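Long-range contact in uncharacterized protein Q6HG14 (Bacillus thuringiensis serovar konkukian, PDB 3F08), which is of unknown function but belongs to the polyketide cyclase and lipid transport family, and so probably binds a small hydrophobic ligand: residues B[101-106]-B[123-128]. The protein carries 5 engineered substitutions. Numbering follows the deposited sequence.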
loop_
_atom_site.group_PDB
_atom_site.type_symbol
_atom_site.label_atom_id
_atom_site.label_comp_id
_atom_site.label_asym_id
_atom_site.label_seq_id
_atom_site.Cartn_x
_atom_site.Cartn_y
_atom_site.Cartn_z
ATOM N N VAL B 101 0.119 -19.848 3.280
ATOM C CA VAL B 101 -0.032 -18.523 3.837
ATOM C C VAL B 101 0.680 -18.456 5.178
ATOM O O VAL B 101 0.421 -19.254 6.076
ATOM C CB VAL B 101 -1.508 -18.166 3.998
ATOM C CG1 VAL B 101 -1.634 -16.753 4.555
ATOM C CG2 VAL B 101 -2.217 -18.287 2.640
ATOM N N GLU B 102 1.585 -17.494 5.295
ATOM C CA GLU B 102 2.378 -17.319 6.500
ATOM C C GLU B 102 2.070 -15.969 7.140
ATOM O O GLU B 102 2.081 -14.931 6.470
ATOM C CB GLU B 102 3.857 -17.411 6.119
ATOM C CG GLU B 102 4.826 -17.572 7.258
ATOM C CD GLU B 102 6.223 -17.908 6.754
ATOM O OE1 GLU B 102 6.889 -17.023 6.176
ATOM O OE2 GLU B 102 6.647 -19.071 6.917
ATOM N N TRP B 103 1.777 -15.994 8.433
ATOM C CA TRP B 103 1.466 -14.781 9.184
ATOM C C TRP B 103 2.479 -14.720 10.319
ATOM O O TRP B 103 2.566 -15.645 11.124
ATOM C CB TRP B 103 0.047 -14.863 9.760
ATOM C CG TRP B 103 -0.576 -13.533 10.042
ATOM C CD1 TRP B 103 0.068 -12.357 10.297
ATOM C CD2 TRP B 103 -1.981 -13.246 10.115
ATOM N NE1 TRP B 103 -0.848 -11.356 10.524
ATOM C CE2 TRP B 103 -2.109 -11.874 10.420
ATOM C CE3 TRP B 103 -3.141 -14.019 9.960
ATOM C CZ2 TRP B 103 -3.354 -11.254 10.565
ATOM C CZ3 TRP B 103 -4.381 -13.402 10.106
ATOM C CH2 TRP B 103 -4.476 -12.030 10.408
ATOM N N SER B 104 3.246 -13.639 10.388
ATOM C CA SER B 104 4.251 -13.526 11.434
ATOM C C SER B 104 4.299 -12.137 12.064
ATOM O O SER B 104 3.853 -11.152 11.469
ATOM C CB SER B 104 5.627 -13.874 10.869
ATOM O OG SER B 104 6.016 -12.911 9.910
ATOM N N GLY B 105 4.854 -12.065 13.269
ATOM C CA GLY B 105 4.948 -10.788 13.941
ATOM C C GLY B 105 6.082 -10.673 14.936
ATOM O O GLY B 105 6.564 -11.673 15.486
ATOM N N THR B 106 6.522 -9.435 15.145
ATOM C CA THR B 106 7.580 -9.114 16.092
ATOM C C THR B 106 6.994 -8.028 16.983
ATOM O O THR B 106 6.284 -7.135 16.510
ATOM C CB THR B 106 8.838 -8.599 15.379
ATOM O OG1 THR B 106 8.511 -7.446 14.601
ATOM C CG2 THR B 106 9.393 -9.669 14.453
ATOM N N GLY B 123 -2.491 -16.864 18.598
ATOM C CA GLY B 123 -3.898 -17.228 18.585
ATOM C C GLY B 123 -4.674 -16.396 17.575
ATOM O O GLY B 123 -5.590 -16.885 16.918
ATOM N N ILE B 124 -4.308 -15.129 17.455
ATOM C CA ILE B 124 -4.961 -14.243 16.510
ATOM C C ILE B 124 -4.663 -14.682 15.077
ATOM O O ILE B 124 -5.567 -14.763 14.239
ATOM C CB ILE B 124 -4.495 -12.794 16.717
ATOM C CG1 ILE B 124 -4.939 -12.309 18.097
ATOM C CG2 ILE B 124 -5.080 -11.884 15.621
ATOM C CD1 ILE B 124 -4.464 -10.900 18.434
ATOM N N TYR B 125 -3.399 -14.977 14.796
ATOM C CA TYR B 125 -3.014 -15.411 13.458
ATOM C C TYR B 125 -3.663 -16.745 13.101
ATOM O O TYR B 125 -4.159 -16.925 11.990
ATOM C CB TYR B 125 -1.497 -15.569 13.357
ATOM C CG TYR B 125 -0.705 -14.309 13.596
ATOM C CD1 TYR B 125 -1.316 -13.053 13.601
ATOM C CD2 TYR B 125 0.678 -14.369 13.772
ATOM C CE1 TYR B 125 -0.560 -11.881 13.775
ATOM C CE2 TYR B 125 1.435 -13.222 13.943
ATOM C CZ TYR B 125 0.819 -11.978 13.945
ATOM O OH TYR B 125 1.592 -10.844 14.100
ATOM N N SER B 126 -3.652 -17.677 14.051
ATOM C CA SER B 126 -4.227 -18.996 13.842
ATOM C C SER B 126 -5.735 -18.964 13.599
ATOM O O SER B 126 -6.259 -19.751 12.812
ATOM C CB SER B 126 -3.914 -19.895 15.034
ATOM O OG SER B 126 -4.625 -21.113 14.919
ATOM N N ASP B 127 -6.438 -18.064 14.279
ATOM C CA ASP B 127 -7.883 -17.948 14.086
ATOM C C ASP B 127 -8.165 -17.369 12.712
ATOM O O ASP B 127 -9.094 -17.795 12.025
ATOM C CB ASP B 127 -8.510 -17.031 15.137
ATOM C CG ASP B 127 -8.686 -17.712 16.473
ATOM O OD1 ASP B 127 -8.671 -18.963 16.508
ATOM O OD2 ASP B 127 -8.862 -16.993 17.481
ATOM N N GLY B 128 -7.356 -16.387 12.322
ATOM C CA GLY B 128 -7.521 -15.754 11.026
ATOM C C GLY B 128 -7.293 -16.703 9.865
ATOM O O GLY B 128 -8.029 -16.673 8.885
#
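Trp103 and Tyr125 lie face to face, a compact example of how an aromatic pair can help join a helix to a sheet. The pyrrole ring of Trp103 sits over the phenol ring with centroids 3.7 Å apart and planes only 12° from parallel, although the long axes of the two side chains cross at about a right angle. The benzo ring of the indole thereby projects past the phenol toward the helix backbone, where Tyr125 CA makes an off-centre CH-pi contact with it and Gly128 CA meets its edge, 4.0 Å from Trp103 CZ3. With CG of Tyr125 anti to its carbonyl carbon (chi1 -61°), the phenol runs alongside the strand backbone from Trp103 to Gly105, where Tyr125 OH comes within 3.4 Å of Gly105 CA, at a site where the strand carries no side chain. Further out, the hydroxyl is hydrogen-bonded to Tyr84 and Ser86, anchoring the far end of the ring, while Trp103 NE1 makes weak hydrogen bonds to Ser86 and Tyr72. Leu129, Ile88 and Trp30 also touch the indole. Strand 99-109 and helix 114-137 thus join as in the helix-grip fold of Bet v 1-like proteins, whose long C-terminal helix packs against a curved antiparallel sheet.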